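Hydrolase, isochorismatase family (Pseudomonas putida, PDB 4L07) probably hydrolyses the amide bond of maleamate to give maleate and ammonia, as a maleamate amidase of the isochorismatase family. Local coordinates at residues 25-30 with 66-71; 33-38 with 95-100. All coordinates share one frame; numbering follows the deposited sequence.

Contact 1: residues 25-30 with 66-71; sequences IVVDFS and IFTTIA
V26 is bonded through both its backbone polar groups to the strand beside it, 66-70, in the parallel sheet of this isochorismatase fold. Its N gives a nearly straight hydrogen bond to I66 O (2.9 Å, 171°), and V26 O accepts from T68 N at 2.9 Å. Beyond that the regular pattern gives out: D28 N to T68 O is weak and bent (131°). Where the regular ladder ends, water 1 links the two segments, donating to V26 O and to T68 O (2.8 Å) and accepting from F29 N; it lies in the plane of the F67 ring, at its edge. V26 CG2 sits over a face of that ring, 4.2 Å from the centroid. On the other face of the sheet, T68 OG1 donates to D28 OD1 at 2.9 Å, from above the carboxylate plane. D28 CG lies anti to the carbonyl carbon (chi1 -60°), which carries the carboxylate across to the side chains of 66-70, where OD2 touches I70 CD1 (3.4 Å); OD2 also forms a salt bridge with K116. T69 OG1 bonds to V99 O and also accepts from water 2, which donates to I70 O as well and bonds to S30 OG at 2.7 Å. Each oxygen of the buried D28 carboxylate therefore has its own partner, the T68 hydroxyl for OD1 and K116 NZ for OD2. That anchoring just past a strand's C-terminal end is consistent with the aspartate of the family's Asp-Lys-Cys triad.

Contact 2: residues 33-38 with 95-100; sequences FTDLQY and GSRLVE
The Y38 ring lies between L98 on one face, with CD1 3.5 Å above the plane near the rim, and Q37 CG over the centre of the other. L98 CD2 makes a CH-pi contact with the same face as CD1, 3.9 Å from the centroid, and R97 NH2 stands at the ring edge. Y38 closes a type I turn that begins at D35, and D35 OD1 accepts from Q37 N to add an Asx turn, in the loop after helix 31-34, which packs on 95-100. The R97 chain is extended from CG to NE and brings its guanidinium across the hydroxyl end of Y38, the two planes 39° apart; NH2 donates within the guanidinium plane to Y38 OH (3.0 Å, 161°) and to D35 OD2 in a salt bridge. The carboxylate and guanidinium planes stand nearly perpendicular, 84° apart, while R97 also makes a cation-pi contact with Y31. An alanine in place of Y38 lacks both ring and hydroxyl, which would probably leave R97 NH2 held by D35 without its second acceptor and open a gap between L98 and Q37 CG. D35 OD2 takes two donors, R97 NH2 at 2.8 Å and Q37 NE2 at 3.0 Å, both arriving from the same face of the carboxylate.

Overall arrangement
The two contacts interleave along the chain, in the order 25-30, 33-38, 66-71, 95-100, and their centres are about 12 Å apart. Contact 1 joins two neighbouring inner strands, 22-27 and 65-70, of the parallel six-stranded sheet and is buried. Contact 2 lies at the surface, about 17 Å from the centre of the chain, between the turn after helix 31-34 and the loop that leads on to strand 112-116. They meet directly: A71 CB packs on V99 CG1, and S30 CB lies 3.3 Å from E100 O. The loops of contact 2 thus border the C-terminal strand ends, where a sulfate, probably from the crystallisation liquor, lies about 4 Å from the I70 side chain and may mark a pocket.

Contact 1: residues 25-30 with 66-71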
ATOM      1  N   ILE A  25       1.833   3.947  19.189  1.00 20.31           N
ATOM      2  CA  ILE A  25       0.653   3.445  18.485  1.00 20.19           C
ATOM      3  C   ILE A  25      -0.158   2.590  19.453  1.00 20.16           C
ATOM      4  O   ILE A  25       0.340   1.592  19.970  1.00 20.18           O
ATOM      5  CB  ILE A  25       1.025   2.611  17.238  1.00 20.28           C
ATOM      6  CG1 ILE A  25       2.021   3.373  16.351  1.00 21.33           C
ATOM      7  CG2 ILE A  25      -0.238   2.200  16.484  1.00 20.42           C
ATOM      8  CD1 ILE A  25       2.739   2.500  15.339  1.00 21.82           C
ATOM      9  N   VAL A  26      -1.396   2.999  19.701  1.00 19.23           N
ATOM     10  CA  VAL A  26      -2.297   2.264  20.594  1.00 19.59           C
ATOM     11  C   VAL A  26      -3.322   1.531  19.736  1.00 19.81           C
ATOM     12  O   VAL A  26      -4.251   2.128  19.195  1.00 19.99           O
ATOM     13  CB  VAL A  26      -2.991   3.209  21.594  1.00 19.68           C
ATOM     14  CG1 VAL A  26      -3.817   2.419  22.608  1.00 19.38           C
ATOM     15  CG2 VAL A  26      -1.955   4.055  22.306  1.00 20.25           C
ATOM     16  N   VAL A  27      -3.126   0.223  19.600  1.00 20.20           N
ATOM     17  CA  VAL A  27      -3.914  -0.588  18.673  1.00 19.90           C
ATOM     18  C   VAL A  27      -5.213  -1.117  19.281  1.00 20.28           C
ATOM     19  O   VAL A  27      -5.190  -1.998  20.146  1.00 20.66           O
ATOM     20  CB  VAL A  27      -3.086  -1.782  18.135  1.00 19.42           C
ATOM     21  CG1 VAL A  27      -3.889  -2.580  17.120  1.00 18.75           C
ATOM     22  CG2 VAL A  27      -1.780  -1.296  17.530  1.00 19.96           C
ATOM     23  N   ASP A  28      -6.337  -0.567  18.821  1.00 19.66           N
ATOM     24  CA  ASP A  28      -7.671  -1.130  19.074  1.00 19.81           C
ATOM     25  C   ASP A  28      -8.020  -1.344  20.550  1.00 20.07           C
ATOM     26  O   ASP A  28      -8.653  -2.350  20.896  1.00 20.32           O
ATOM     27  CB  ASP A  28      -7.862  -2.452  18.309  1.00 20.21           C
ATOM     28  CG  ASP A  28      -7.740  -2.287  16.802  1.00 20.97           C
ATOM     29  OD1 ASP A  28      -7.787  -1.136  16.310  1.00 22.11           O
ATOM     30  OD2 ASP A  28      -7.616  -3.320  16.102  1.00 21.11           O
ATOM     31  N   PHE A  29      -7.625  -0.409  21.411  1.00 20.32           N
ATOM     32  CA  PHE A  29      -8.173  -0.370  22.771  1.00 21.20           C
ATOM     33  C   PHE A  29      -9.544   0.329  22.731  1.00 21.19           C
ATOM     34  O   PHE A  29      -9.774   1.332  23.412  1.00 22.08           O
ATOM     35  CB  PHE A  29      -7.222   0.319  23.767  1.00 21.12           C
ATOM     36  CG  PHE A  29      -6.184  -0.597  24.391  1.00 21.54           C
ATOM     37  CD1 PHE A  29      -6.412  -1.968  24.533  1.00 21.37           C
ATOM     38  CD2 PHE A  29      -4.994  -0.069  24.884  1.00 21.99           C
ATOM     39  CE1 PHE A  29      -5.453  -2.791  25.123  1.00 21.62           C
ATOM     40  CE2 PHE A  29      -4.033  -0.884  25.474  1.00 22.23           C
ATOM     41  CZ  PHE A  29      -4.264  -2.249  25.592  1.00 22.19           C
ATOM     42  N   SER A  30     -10.435  -0.202  21.898  1.00 21.69           N
ATOM     43  CA  SER A  30     -11.829   0.236  21.825  1.00 21.96           C
ATOM     44  C   SER A  30     -12.660  -0.642  22.754  1.00 21.96           C
ATOM     45  O   SER A  30     -12.221  -1.731  23.132  1.00 22.47           O
ATOM     46  CB  SER A  30     -12.348   0.139  20.389  1.00 22.52           C
ATOM     47  OG  SER A  30     -12.393  -1.207  19.952  1.00 22.88           O
ATOM     48  N   ILE A  66      -0.882   8.028  18.570  1.00 21.45           N
ATOM     49  CA  ILE A  66      -1.944   7.706  17.609  1.00 22.00           C
ATOM     50  C   ILE A  66      -2.710   6.447  18.034  1.00 21.98           C
ATOM     51  O   ILE A  66      -2.105   5.398  18.284  1.00 22.23           O
ATOM     52  CB  ILE A  66      -1.375   7.526  16.180  1.00 22.24           C
ATOM     53  CG1 ILE A  66      -0.660   8.803  15.723  1.00 22.72           C
ATOM     54  CG2 ILE A  66      -2.486   7.172  15.193  1.00 22.01           C
ATOM     55  CD1 ILE A  66       0.253   8.608  14.529  1.00 23.78           C
ATOM     56  N   PHE A  67      -4.035   6.568  18.125  1.00 21.28           N
ATOM     57  CA  PHE A  67      -4.921   5.449  18.453  1.00 21.87           C
ATOM     58  C   PHE A  67      -5.550   4.876  17.192  1.00 21.99           C
ATOM     59  O   PHE A  67      -5.860   5.617  16.261  1.00 22.18           O
ATOM     60  CB  PHE A  67      -6.050   5.918  19.377  1.00 21.87           C
ATOM     61  CG  PHE A  67      -5.590   6.344  20.743  1.00 22.13           C
ATOM     62  CD1 PHE A  67      -5.022   7.601  20.952  1.00 22.29           C
ATOM     63  CD2 PHE A  67      -5.753   5.495  21.834  1.00 22.49           C
ATOM     64  CE1 PHE A  67      -4.600   7.992  22.217  1.00 22.87           C
ATOM     65  CE2 PHE A  67      -5.338   5.881  23.104  1.00 22.63           C
ATOM     66  CZ  PHE A  67      -4.759   7.127  23.293  1.00 22.79           C
ATOM     67  N   THR A  68      -5.752   3.559  17.171  1.00 21.72           N
ATOM     68  CA  THR A  68      -6.459   2.909  16.069  1.00 21.84           C
ATOM     69  C   THR A  68      -7.746   2.249  16.546  1.00 21.96           C
ATOM     70  O   THR A  68      -7.874   1.889  17.719  1.00 21.72           O
ATOM     71  CB  THR A  68      -5.577   1.867  15.339  1.00 22.35           C
ATOM     72  OG1 THR A  68      -5.527   0.657  16.096  1.00 23.24           O
ATOM     73  CG2 THR A  68      -4.162   2.390  15.145  1.00 22.59           C
ATOM     74  N   THR A  69      -8.695   2.103  15.631  1.00 21.10           N
ATOM     75  CA  THR A  69      -9.945   1.405  15.896  1.00 21.50           C
ATOM     76  C   THR A  69     -10.398   0.727  14.606  1.00 21.34           C
ATOM     77  O   THR A  69     -10.140   1.232  13.503  1.00 21.39           O
ATOM     78  CB  THR A  69     -11.040   2.359  16.456  1.00 21.95           C
ATOM     79  OG1 THR A  69     -12.158   1.603  16.943  1.00 23.23           O
ATOM     80  CG2 THR A  69     -11.525   3.344  15.390  1.00 22.22           C
ATOM     81  N   ILE A  70     -11.040  -0.426  14.751  1.00 20.60           N
ATOM     82  CA  ILE A  70     -11.702  -1.093  13.641  1.00 20.48           C
ATOM     83  C   ILE A  70     -13.168  -0.657  13.644  1.00 21.01           C
ATOM     84  O   ILE A  70     -13.875  -0.835  14.643  1.00 20.31           O
ATOM     85  CB  ILE A  70     -11.626  -2.635  13.770  1.00 20.29           C
ATOM     86  CG1 ILE A  70     -10.171  -3.126  13.642  1.00 20.02           C
ATOM     87  CG2 ILE A  70     -12.532  -3.298  12.737  1.00 20.97           C
ATOM     88  CD1 ILE A  70      -9.960  -4.583  14.028  1.00 19.86           C
ATOM     89  N   ALA A  71     -13.621  -0.084  12.534  1.00 20.39           N
ATOM     90  CA  ALA A  71     -15.023   0.319  12.391  1.00 21.37           C
ATOM     91  C   ALA A  71     -15.497   0.116  10.957  1.00 21.78           C
ATOM     92  O   ALA A  71     -14.754   0.404  10.017  1.00 22.79           O
ATOM     93  CB  ALA A  71     -15.200   1.774  12.800  1.00 21.04           C
TER
HETATM   94  O   HOH W   1      -6.916   2.276  20.345  1.00 19.43           O
HETATM   95  O   HOH W   2     -12.673  -1.089  17.250  1.00 20.14           O

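Contact 2: residues 33-38 with 95-100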
ATOM      1  N   PHE A  33     -13.106  -4.359  22.197  1.00 20.54           N
ATOM      2  CA  PHE A  33     -11.993  -5.225  22.556  1.00 20.32           C
ATOM      3  C   PHE A  33     -11.639  -5.196  24.050  1.00 21.02           C
ATOM      4  O   PHE A  33     -10.885  -6.044  24.504  1.00 21.87           O
ATOM      5  CB  PHE A  33     -10.761  -4.900  21.702  1.00 20.19           C
ATOM      6  CG  PHE A  33     -10.965  -5.175  20.237  1.00 20.17           C
ATOM      7  CD1 PHE A  33     -10.880  -6.472  19.742  1.00 20.03           C
ATOM      8  CD2 PHE A  33     -11.265  -4.140  19.353  1.00 20.66           C
ATOM      9  CE1 PHE A  33     -11.085  -6.734  18.395  1.00 20.06           C
ATOM     10  CE2 PHE A  33     -11.472  -4.397  18.004  1.00 20.02           C
ATOM     11  CZ  PHE A  33     -11.383  -5.696  17.526  1.00 20.07           C
ATOM     12  N   THR A  34     -12.188  -4.240  24.804  1.00 21.54           N
ATOM     13  CA  THR A  34     -11.785  -4.045  26.212  1.00 22.39           C
ATOM     14  C   THR A  34     -12.921  -4.156  27.233  1.00 22.88           C
ATOM     15  O   THR A  34     -12.653  -4.244  28.438  1.00 23.89           O
ATOM     16  CB  THR A  34     -11.109  -2.677  26.431  1.00 22.06           C
ATOM     17  OG1 THR A  34     -12.054  -1.636  26.150  1.00 21.69           O
ATOM     18  CG2 THR A  34      -9.890  -2.515  25.522  1.00 21.95           C
ATOM     19  N   ASP A  35     -14.170  -4.101  26.773  1.00 23.31           N
ATOM     20  CA  ASP A  35     -15.328  -4.208  27.677  1.00 24.50           C
ATOM     21  C   ASP A  35     -15.967  -5.592  27.584  1.00 24.29           C
ATOM     22  O   ASP A  35     -16.597  -5.930  26.581  1.00 24.05           O
ATOM     23  CB  ASP A  35     -16.352  -3.104  27.368  1.00 24.47           C
ATOM     24  CG  ASP A  35     -17.528  -3.085  28.341  1.00 25.65           C
ATOM     25  OD1 ASP A  35     -17.808  -4.120  28.986  1.00 25.42           O
ATOM     26  OD2 ASP A  35     -18.180  -2.020  28.439  1.00 26.02           O
ATOM     27  N   LEU A  36     -15.835  -6.382  28.650  1.00 25.27           N
ATOM     28  CA  LEU A  36     -16.223  -7.799  28.619  1.00 25.15           C
ATOM     29  C   LEU A  36     -17.702  -8.103  28.335  1.00 25.13           C
ATOM     30  O   LEU A  36     -18.078  -9.267  28.183  1.00 24.67           O
ATOM     31  CB  LEU A  36     -15.739  -8.522  29.887  1.00 25.98           C
ATOM     32  CG  LEU A  36     -14.218  -8.698  30.016  1.00 26.81           C
ATOM     33  CD1 LEU A  36     -13.825  -9.062  31.440  1.00 29.05           C
ATOM     34  CD2 LEU A  36     -13.673  -9.730  29.034  1.00 27.56           C
ATOM     35  N   GLN A  37     -18.536  -7.066  28.250  1.00 24.97           N
ATOM     36  CA  GLN A  37     -19.931  -7.252  27.858  1.00 25.81           C
ATOM     37  C   GLN A  37     -20.040  -7.649  26.386  1.00 25.64           C
ATOM     38  O   GLN A  37     -21.038  -8.234  25.964  1.00 25.88           O
ATOM     39  CB  GLN A  37     -20.768  -5.999  28.144  1.00 26.92           C
ATOM     40  CG  GLN A  37     -20.464  -4.805  27.253  1.00 27.70           C
ATOM     41  CD  GLN A  37     -21.500  -3.711  27.385  1.00 29.03           C
ATOM     42  OE1 GLN A  37     -22.660  -3.894  27.018  1.00 30.25           O
ATOM     43  NE2 GLN A  37     -21.084  -2.563  27.896  1.00 29.33           N
ATOM     44  N   TYR A  38     -19.001  -7.325  25.619  1.00 25.34           N
ATOM     45  CA  TYR A  38     -18.969  -7.627  24.194  1.00 24.39           C
ATOM     46  C   TYR A  38     -18.184  -8.909  23.925  1.00 23.87           C
ATOM     47  O   TYR A  38     -17.108  -9.112  24.496  1.00 23.87           O
ATOM     48  CB  TYR A  38     -18.363  -6.463  23.413  1.00 24.99           C
ATOM     49  CG  TYR A  38     -19.019  -5.123  23.686  1.00 25.39           C
ATOM     50  CD1 TYR A  38     -20.381  -4.921  23.435  1.00 25.13           C
ATOM     51  CD2 TYR A  38     -18.272  -4.056  24.181  1.00 25.32           C
ATOM     52  CE1 TYR A  38     -20.975  -3.690  23.679  1.00 26.00           C
ATOM     53  CE2 TYR A  38     -18.854  -2.822  24.421  1.00 25.65           C
ATOM     54  CZ  TYR A  38     -20.205  -2.645  24.169  1.00 25.93           C
ATOM     55  OH  TYR A  38     -20.775  -1.415  24.413  1.00 26.78           O
ATOM     56  N   GLY A  95     -20.684   4.614  14.774  1.00 34.00           N
ATOM     57  CA  GLY A  95     -21.774   5.110  15.612  1.00 34.46           C
ATOM     58  C   GLY A  95     -22.138   4.226  16.796  1.00 35.50           C
ATOM     59  O   GLY A  95     -23.004   4.591  17.598  1.00 35.96           O
ATOM     60  N   SER A  96     -21.495   3.062  16.910  1.00 33.31           N
ATOM     61  CA  SER A  96     -21.718   2.186  18.065  1.00 31.17           C
ATOM     62  C   SER A  96     -20.685   2.444  19.161  1.00 29.75           C
ATOM     63  O   SER A  96     -19.613   2.997  18.907  1.00 29.27           O
ATOM     64  CB  SER A  96     -21.717   0.705  17.655  1.00 31.76           C
ATOM     65  OG  SER A  96     -20.397   0.227  17.425  1.00 30.54           O
ATOM     66  N   ARG A  97     -21.008   2.032  20.385  1.00 27.92           N
ATOM     67  CA  ARG A  97     -20.069   2.143  21.498  1.00 27.32           C
ATOM     68  C   ARG A  97     -18.829   1.263  21.287  1.00 26.43           C
ATOM     69  O   ARG A  97     -17.750   1.590  21.775  1.00 26.46           O
ATOM     70  CB  ARG A  97     -20.757   1.786  22.823  1.00 26.71           C
ATOM     71  CG  ARG A  97     -19.938   2.126  24.062  1.00 27.83           C
ATOM     72  CD  ARG A  97     -20.726   1.888  25.342  1.00 27.58           C
ATOM     73  NE  ARG A  97     -19.897   2.091  26.528  1.00 27.79           N
ATOM     74  CZ  ARG A  97     -19.189   1.136  27.128  1.00 27.77           C
ATOM     75  NH1 ARG A  97     -18.464   1.416  28.206  1.00 27.70           N
ATOM     76  NH2 ARG A  97     -19.203  -0.101  26.654  1.00 27.66           N
ATOM     77  N   LEU A  98     -18.991   0.169  20.541  1.00 26.78           N
ATOM     78  CA  LEU A  98     -17.925  -0.826  20.348  1.00 26.50           C
ATOM     79  C   LEU A  98     -16.669  -0.209  19.729  1.00 25.63           C
ATOM     80  O   LEU A  98     -15.552  -0.635  20.025  1.00 24.19           O
ATOM     81  CB  LEU A  98     -18.405  -1.984  19.453  1.00 27.59           C
ATOM     82  CG  LEU A  98     -19.573  -2.970  19.680  1.00 29.04           C
ATOM     83  CD1 LEU A  98     -19.118  -4.357  20.131  1.00 28.17           C
ATOM     84  CD2 LEU A  98     -20.718  -2.423  20.529  1.00 28.39           C
ATOM     85  N   VAL A  99     -16.864   0.801  18.881  1.00 25.46           N
ATOM     86  CA  VAL A  99     -15.779   1.397  18.103  1.00 26.54           C
ATOM     87  C   VAL A  99     -15.088   2.560  18.824  1.00 26.65           C
ATOM     88  O   VAL A  99     -14.026   3.028  18.399  1.00 26.23           O
ATOM     89  CB  VAL A  99     -16.302   1.824  16.714  1.00 26.77           C
ATOM     90  CG1 VAL A  99     -15.263   2.631  15.951  1.00 30.20           C
ATOM     91  CG2 VAL A  99     -16.723   0.590  15.922  1.00 27.20           C
ATOM     92  N   GLU A 100     -15.690   3.017  19.923  1.00 27.16           N
ATOM     93  CA  GLU A 100     -15.143   4.121  20.706  1.00 27.48           C
ATOM     94  C   GLU A 100     -13.931   3.676  21.507  1.00 25.83           C
ATOM     95  O   GLU A 100     -13.922   2.570  22.060  1.00 24.45           O
ATOM     96  CB  GLU A 100     -16.214   4.680  21.652  1.00 30.48           C
ATOM     97  CG  GLU A 100     -17.343   5.415  20.946  1.00 34.69           C
ATOM     98  CD  GLU A 100     -16.904   6.758  20.385  1.00 39.00           C
ATOM     99  OE1 GLU A 100     -17.215   7.035  19.208  1.00 42.75           O
ATOM    100  OE2 GLU A 100     -16.240   7.534  21.111  1.00 42.69           O
TER